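Local coordinates for protein diaminopimelate decarboxylase (Aquifex aeolicus, PDB 2P3E) that probably catalyses the pyridoxal 5'-phosphate-dependent decarboxylation of meso-diaminopimelate to L-lysine, the last step of lysine biosynthesis, at residues B[212-226]-B[260-274]. Sequence-based numbering, arbitrary orientation.
Sequences ISPYREAVEKVVSLY and DLADLLKDLLENVKA
Helices 214-226 and 260-269 run side by side in the same general direction, their axes crossing at -32° with a closest approach of 9.6 Å, and bring Arg216 opposite Leu265 and Val223 opposite Val272. Leu268 is the knob of this interface, set into a hole formed by Arg216, Val219, Glu220 and Val223. With CG swung anti to the backbone N (chi1 -158°), its CD2 methyl reaches the helix backbone itself, 3.3 Å from Arg216 O, while CD1 lies against CA and CB of Glu220. Val219 spreads its two methyls over neighbouring leucines, CG1 meeting Leu268 and Leu269 and CG2 meeting Leu265. At the exposed rim of this seam, Arg216 NH1 makes a salt bridge to Glu220 OE2, one turn along the same helix. Near the start of helix 214-226, Leu261 CD1 lies over one face of the Tyr215 ring in a CH-pi contact, 4.0 Å from its centroid. The hydroxyl of Tyr215 is hydrogen-bonded to Gly243 O, beside Gly244, a probable cofactor-binding residue. Both helices belong to the TIM-barrel-like domain of this fold-type III decarboxylase, packing side by side as consecutive outer helices of the barrel, with strand 238-240 between them in the chain; its Leu239 touches Tyr226, Val272 and Ala274. Beyond the second helix, Val272 CB sits over a face of the Tyr226 ring, and Lys273 N donates a 3.2 Å hydrogen bond to Tyr226 OH at 155°. A phenylalanine in place of Tyr226 lacks the hydroxyl and would probably leave the Lys273 amide without this acceptor. Ala274 CB approaches the same ring obliquely, 3.9 Å from Tyr226 CE1, where the chain enters strand 275-278.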
loop_
_atom_site.group_PDB
_atom_site.type_symbol
_atom_site.label_atom_id
_atom_site.label_comp_id
_atom_site.label_asym_id
_atom_site.label_seq_id
_atom_site.Cartn_x
_atom_site.Cartn_y
_atom_site.Cartn_z
ATOM N N ILE B 212 -11.662 -12.664 24.324
ATOM C CA ILE B 212 -10.378 -12.456 25.016
ATOM C C ILE B 212 -9.862 -13.675 25.792
ATOM O O ILE B 212 -8.782 -13.622 26.390
ATOM C CB ILE B 212 -10.416 -11.204 25.926
ATOM C CG1 ILE B 212 -11.564 -11.280 26.930
ATOM C CG2 ILE B 212 -10.557 -9.934 25.071
ATOM C CD1 ILE B 212 -11.436 -10.309 28.095
ATOM N N SER B 213 -10.614 -14.779 25.742
ATOM C CA SER B 213 -10.260 -16.039 26.443
ATOM C C SER B 213 -8.784 -16.444 26.356
ATOM O O SER B 213 -8.206 -16.792 27.380
ATOM C CB SER B 213 -11.146 -17.213 25.967
ATOM O OG SER B 213 -12.498 -16.999 26.328
ATOM N N PRO B 214 -8.169 -16.402 25.141
ATOM C CA PRO B 214 -6.754 -16.799 24.981
ATOM C C PRO B 214 -5.752 -15.989 25.785
ATOM O O PRO B 214 -4.649 -16.475 26.040
ATOM C CB PRO B 214 -6.481 -16.586 23.484
ATOM C CG PRO B 214 -7.809 -16.604 22.842
ATOM C CD PRO B 214 -8.777 -16.046 23.845
ATOM N N TYR B 215 -6.109 -14.773 26.189
ATOM C CA TYR B 215 -5.201 -13.978 27.009
ATOM C C TYR B 215 -4.866 -14.660 28.340
ATOM O O TYR B 215 -3.756 -14.513 28.838
ATOM C CB TYR B 215 -5.756 -12.583 27.257
ATOM C CG TYR B 215 -5.565 -11.618 26.083
ATOM C CD1 TYR B 215 -4.352 -10.915 25.907
ATOM C CD2 TYR B 215 -6.595 -11.392 25.187
ATOM C CE1 TYR B 215 -4.181 -10.007 24.818
ATOM C CE2 TYR B 215 -6.452 -10.504 24.112
ATOM C CZ TYR B 215 -5.245 -9.818 23.924
ATOM O OH TYR B 215 -5.141 -8.941 22.845
ATOM N N ARG B 216 -5.820 -15.385 28.921
ATOM C CA ARG B 216 -5.574 -16.024 30.214
ATOM C C ARG B 216 -4.399 -17.008 30.116
ATOM O O ARG B 216 -3.415 -16.836 30.821
ATOM C CB ARG B 216 -6.834 -16.696 30.785
ATOM C CG ARG B 216 -6.759 -16.902 32.311
ATOM C CD ARG B 216 -7.553 -18.129 32.811
ATOM N NE ARG B 216 -7.065 -19.364 32.204
ATOM C CZ ARG B 216 -6.000 -20.053 32.612
ATOM N NH1 ARG B 216 -5.279 -19.664 33.668
ATOM N NH2 ARG B 216 -5.645 -21.139 31.943
ATOM N N GLU B 217 -4.490 -17.990 29.213
ATOM C CA GLU B 217 -3.445 -19.012 29.063
ATOM C C GLU B 217 -2.126 -18.379 28.659
ATOM O O GLU B 217 -1.072 -18.753 29.174
ATOM C CB GLU B 217 -3.830 -20.107 28.043
ATOM C CG GLU B 217 -2.752 -21.223 27.912
ATOM C CD GLU B 217 -3.107 -22.318 26.901
ATOM O OE1 GLU B 217 -4.130 -22.201 26.191
ATOM O OE2 GLU B 217 -2.338 -23.310 26.822
ATOM N N ALA B 218 -2.204 -17.419 27.738
ATOM C CA ALA B 218 -1.024 -16.705 27.245
ATOM C C ALA B 218 -0.275 -16.041 28.380
ATOM O O ALA B 218 0.924 -16.273 28.564
ATOM C CB ALA B 218 -1.431 -15.665 26.177
ATOM N N VAL B 219 -0.986 -15.209 29.139
ATOM C CA VAL B 219 -0.401 -14.502 30.277
ATOM C C VAL B 219 0.031 -15.480 31.392
ATOM O O VAL B 219 1.031 -15.245 32.065
ATOM C CB VAL B 219 -1.353 -13.364 30.801
ATOM C CG1 VAL B 219 -0.811 -12.704 32.058
ATOM C CG2 VAL B 219 -1.577 -12.303 29.697
ATOM N N GLU B 220 -0.707 -16.574 31.557
ATOM C CA GLU B 220 -0.324 -17.624 32.514
ATOM C C GLU B 220 1.068 -18.156 32.194
ATOM O O GLU B 220 1.913 -18.264 33.076
ATOM C CB GLU B 220 -1.349 -18.754 32.517
ATOM C CG GLU B 220 -1.064 -19.858 33.505
ATOM C CD GLU B 220 -1.835 -21.120 33.167
ATOM O OE1 GLU B 220 -1.578 -21.697 32.078
ATOM O OE2 GLU B 220 -2.698 -21.536 33.975
ATOM N N LYS B 221 1.315 -18.436 30.920
ATOM C CA LYS B 221 2.640 -18.893 30.475
ATOM C C LYS B 221 3.728 -17.874 30.784
ATOM O O LYS B 221 4.823 -18.237 31.211
ATOM C CB LYS B 221 2.638 -19.200 28.968
ATOM C CG LYS B 221 1.617 -20.227 28.499
ATOM C CD LYS B 221 1.931 -21.623 28.973
ATOM C CE LYS B 221 0.959 -22.636 28.349
ATOM N NZ LYS B 221 1.304 -24.008 28.835
ATOM N N VAL B 222 3.435 -16.597 30.540
ATOM C CA VAL B 222 4.385 -15.527 30.830
ATOM C C VAL B 222 4.650 -15.393 32.330
ATOM O O VAL B 222 5.800 -15.182 32.745
ATOM C CB VAL B 222 3.939 -14.174 30.219
ATOM C CG1 VAL B 222 4.758 -13.022 30.798
ATOM C CG2 VAL B 222 4.104 -14.218 28.693
ATOM N N VAL B 223 3.586 -15.531 33.130
ATOM C CA VAL B 223 3.695 -15.453 34.596
ATOM C C VAL B 223 4.570 -16.603 35.111
ATOM O O VAL B 223 5.439 -16.400 35.965
ATOM C CB VAL B 223 2.298 -15.470 35.290
ATOM C CG1 VAL B 223 2.424 -15.733 36.817
ATOM C CG2 VAL B 223 1.576 -14.158 35.047
ATOM N N SER B 224 4.338 -17.802 34.587
ATOM C CA SER B 224 5.196 -18.957 34.901
ATOM C C SER B 224 6.655 -18.741 34.495
ATOM O O SER B 224 7.562 -19.085 35.262
ATOM C CB SER B 224 4.662 -20.230 34.251
ATOM O OG SER B 224 3.313 -20.423 34.673
ATOM N N LEU B 225 6.886 -18.196 33.295
ATOM C CA LEU B 225 8.254 -17.859 32.887
ATOM C C LEU B 225 8.866 -16.831 33.839
ATOM O O LEU B 225 10.033 -16.946 34.219
ATOM C CB LEU B 225 8.320 -17.325 31.441
ATOM C CG LEU B 225 9.732 -16.989 30.902
ATOM C CD1 LEU B 225 10.681 -18.205 30.913
ATOM C CD2 LEU B 225 9.627 -16.427 29.486
ATOM N N TYR B 226 8.080 -15.826 34.208
ATOM C CA TYR B 226 8.525 -14.798 35.149
ATOM C C TYR B 226 8.982 -15.434 36.470
ATOM O O TYR B 226 10.055 -15.114 36.981
ATOM C CB TYR B 226 7.394 -13.806 35.387
ATOM C CG TYR B 226 7.559 -12.890 36.578
ATOM C CD1 TYR B 226 8.270 -11.700 36.468
ATOM C CD2 TYR B 226 6.981 -13.205 37.818
ATOM C CE1 TYR B 226 8.403 -10.836 37.543
ATOM C CE2 TYR B 226 7.135 -12.348 38.921
ATOM C CZ TYR B 226 7.836 -11.162 38.753
ATOM O OH TYR B 226 8.006 -10.302 39.791
ATOM N N ASP B 260 -12.756 -5.556 30.810
ATOM C CA ASP B 260 -12.920 -7.013 30.658
ATOM C C ASP B 260 -11.586 -7.769 30.703
ATOM O O ASP B 260 -11.509 -8.866 31.276
ATOM C CB ASP B 260 -13.675 -7.385 29.372
ATOM C CG ASP B 260 -15.022 -6.713 29.275
ATOM O OD1 ASP B 260 -15.711 -6.651 30.311
ATOM O OD2 ASP B 260 -15.387 -6.236 28.171
ATOM N N LEU B 261 -10.551 -7.191 30.085
ATOM C CA LEU B 261 -9.215 -7.782 30.120
ATOM C C LEU B 261 -8.635 -7.700 31.517
ATOM O O LEU B 261 -8.041 -8.666 31.993
ATOM C CB LEU B 261 -8.279 -7.112 29.108
ATOM C CG LEU B 261 -6.871 -7.709 28.990
ATOM C CD1 LEU B 261 -6.880 -9.138 28.418
ATOM C CD2 LEU B 261 -5.945 -6.777 28.167
ATOM N N ALA B 262 -8.827 -6.560 32.187
ATOM C CA ALA B 262 -8.328 -6.398 33.549
ATOM C C ALA B 262 -8.965 -7.430 34.491
ATOM O O ALA B 262 -8.273 -8.005 35.331
ATOM C CB ALA B 262 -8.566 -4.971 34.056
ATOM N N ASP B 263 -10.270 -7.657 34.328
ATOM C CA ASP B 263 -11.020 -8.656 35.109
ATOM C C ASP B 263 -10.501 -10.071 34.862
ATOM O O ASP B 263 -10.291 -10.860 35.805
ATOM C CB ASP B 263 -12.519 -8.609 34.767
ATOM C CG ASP B 263 -13.213 -7.306 35.228
ATOM O OD1 ASP B 263 -12.658 -6.547 36.045
ATOM O OD2 ASP B 263 -14.329 -7.030 34.742
ATOM N N LEU B 264 -10.292 -10.396 33.592
ATOM C CA LEU B 264 -9.779 -11.698 33.229
ATOM C C LEU B 264 -8.399 -11.963 33.848
ATOM O O LEU B 264 -8.107 -13.100 34.229
ATOM C CB LEU B 264 -9.703 -11.846 31.708
ATOM C CG LEU B 264 -9.243 -13.217 31.173
ATOM C CD1 LEU B 264 -10.289 -14.325 31.449
ATOM C CD2 LEU B 264 -8.887 -13.136 29.689
ATOM N N LEU B 265 -7.562 -10.924 33.943
ATOM C CA LEU B 265 -6.150 -11.110 34.311
ATOM C C LEU B 265 -5.798 -10.725 35.751
ATOM O O LEU B 265 -4.668 -10.935 36.182
ATOM C CB LEU B 265 -5.221 -10.337 33.341
ATOM C CG LEU B 265 -5.293 -10.623 31.832
ATOM C CD1 LEU B 265 -4.275 -9.753 31.089
ATOM C CD2 LEU B 265 -5.065 -12.109 31.516
ATOM N N LYS B 266 -6.750 -10.145 36.483
ATOM C CA LYS B 266 -6.471 -9.603 37.818
ATOM C C LYS B 266 -5.761 -10.628 38.708
ATOM O O LYS B 266 -4.676 -10.366 39.231
ATOM C CB LYS B 266 -7.752 -9.126 38.512
ATOM C CG LYS B 266 -7.475 -8.456 39.868
ATOM C CD LYS B 266 -8.688 -8.459 40.785
ATOM C CE LYS B 266 -8.371 -7.697 42.091
ATOM N NZ LYS B 266 -9.628 -7.226 42.724
ATOM N N ASP B 267 -6.372 -11.799 38.857
ATOM C CA ASP B 267 -5.857 -12.784 39.805
ATOM C C ASP B 267 -4.500 -13.325 39.352
ATOM O O ASP B 267 -3.590 -13.492 40.161
ATOM C CB ASP B 267 -6.868 -13.901 40.043
ATOM C CG ASP B 267 -8.086 -13.426 40.831
ATOM O OD1 ASP B 267 -8.117 -12.280 41.319
ATOM O OD2 ASP B 267 -9.047 -14.202 40.945
ATOM N N LEU B 268 -4.373 -13.558 38.051
ATOM C CA LEU B 268 -3.116 -13.961 37.452
ATOM C C LEU B 268 -1.983 -12.963 37.731
ATOM O O LEU B 268 -0.886 -13.368 38.110
ATOM C CB LEU B 268 -3.326 -14.164 35.952
ATOM C CG LEU B 268 -2.411 -15.025 35.097
ATOM C CD1 LEU B 268 -2.073 -16.379 35.754
ATOM C CD2 LEU B 268 -3.080 -15.243 33.731
ATOM N N LEU B 269 -2.258 -11.666 37.568
ATOM C CA LEU B 269 -1.240 -10.620 37.744
ATOM C C LEU B 269 -0.944 -10.295 39.207
ATOM O O LEU B 269 0.069 -9.654 39.519
ATOM C CB LEU B 269 -1.606 -9.342 36.973
ATOM C CG LEU B 269 -1.741 -9.474 35.448
ATOM C CD1 LEU B 269 -2.238 -8.186 34.809
ATOM C CD2 LEU B 269 -0.433 -9.962 34.793
ATOM N N GLU B 270 -1.812 -10.732 40.114
ATOM C CA GLU B 270 -1.506 -10.605 41.535
ATOM C C GLU B 270 -0.249 -11.406 41.916
ATOM O O GLU B 270 0.396 -11.098 42.921
ATOM C CB GLU B 270 -2.720 -10.962 42.400
ATOM C CG GLU B 270 -2.518 -10.787 43.905
ATOM C CD GLU B 270 -1.873 -9.440 44.332
ATOM O OE1 GLU B 270 -2.289 -8.361 43.848
ATOM O OE2 GLU B 270 -0.949 -9.473 45.182
ATOM N N ASN B 271 0.125 -12.384 41.090
ATOM C CA ASN B 271 1.322 -13.193 41.325
ATOM C C ASN B 271 2.635 -12.453 41.069
ATOM O O ASN B 271 3.699 -12.950 41.419
ATOM C CB ASN B 271 1.304 -14.442 40.442
ATOM C CG ASN B 271 0.198 -15.418 40.823
ATOM O OD1 ASN B 271 0.190 -15.965 41.927
ATOM N ND2 ASN B 271 -0.724 -15.654 39.901
ATOM N N VAL B 272 2.565 -11.291 40.425
ATOM C CA VAL B 272 3.792 -10.642 39.967
ATOM C C VAL B 272 4.017 -9.241 40.538
ATOM O O VAL B 272 3.066 -8.503 40.811
ATOM C CB VAL B 272 3.893 -10.654 38.417
ATOM C CG1 VAL B 272 3.700 -12.083 37.882
ATOM C CG2 VAL B 272 2.896 -9.726 37.803
ATOM N N LYS B 273 5.283 -8.906 40.744
ATOM C CA LYS B 273 5.678 -7.588 41.228
ATOM C C LYS B 273 6.018 -6.645 40.069
ATOM O O LYS B 273 6.094 -5.428 40.259
ATOM C CB LYS B 273 6.908 -7.692 42.147
ATOM C CG LYS B 273 6.667 -8.372 43.481
ATOM C CD LYS B 273 7.864 -8.127 44.426
ATOM C CE LYS B 273 9.081 -8.934 43.995
ATOM N NZ LYS B 273 10.237 -8.685 44.940
ATOM N N ALA B 274 6.251 -7.216 38.889
ATOM C CA ALA B 274 6.646 -6.455 37.704
ATOM C C ALA B 274 5.627 -5.390 37.292
ATOM O O ALA B 274 4.430 -5.532 37.548
ATOM C CB ALA B 274 6.932 -7.402 36.551
#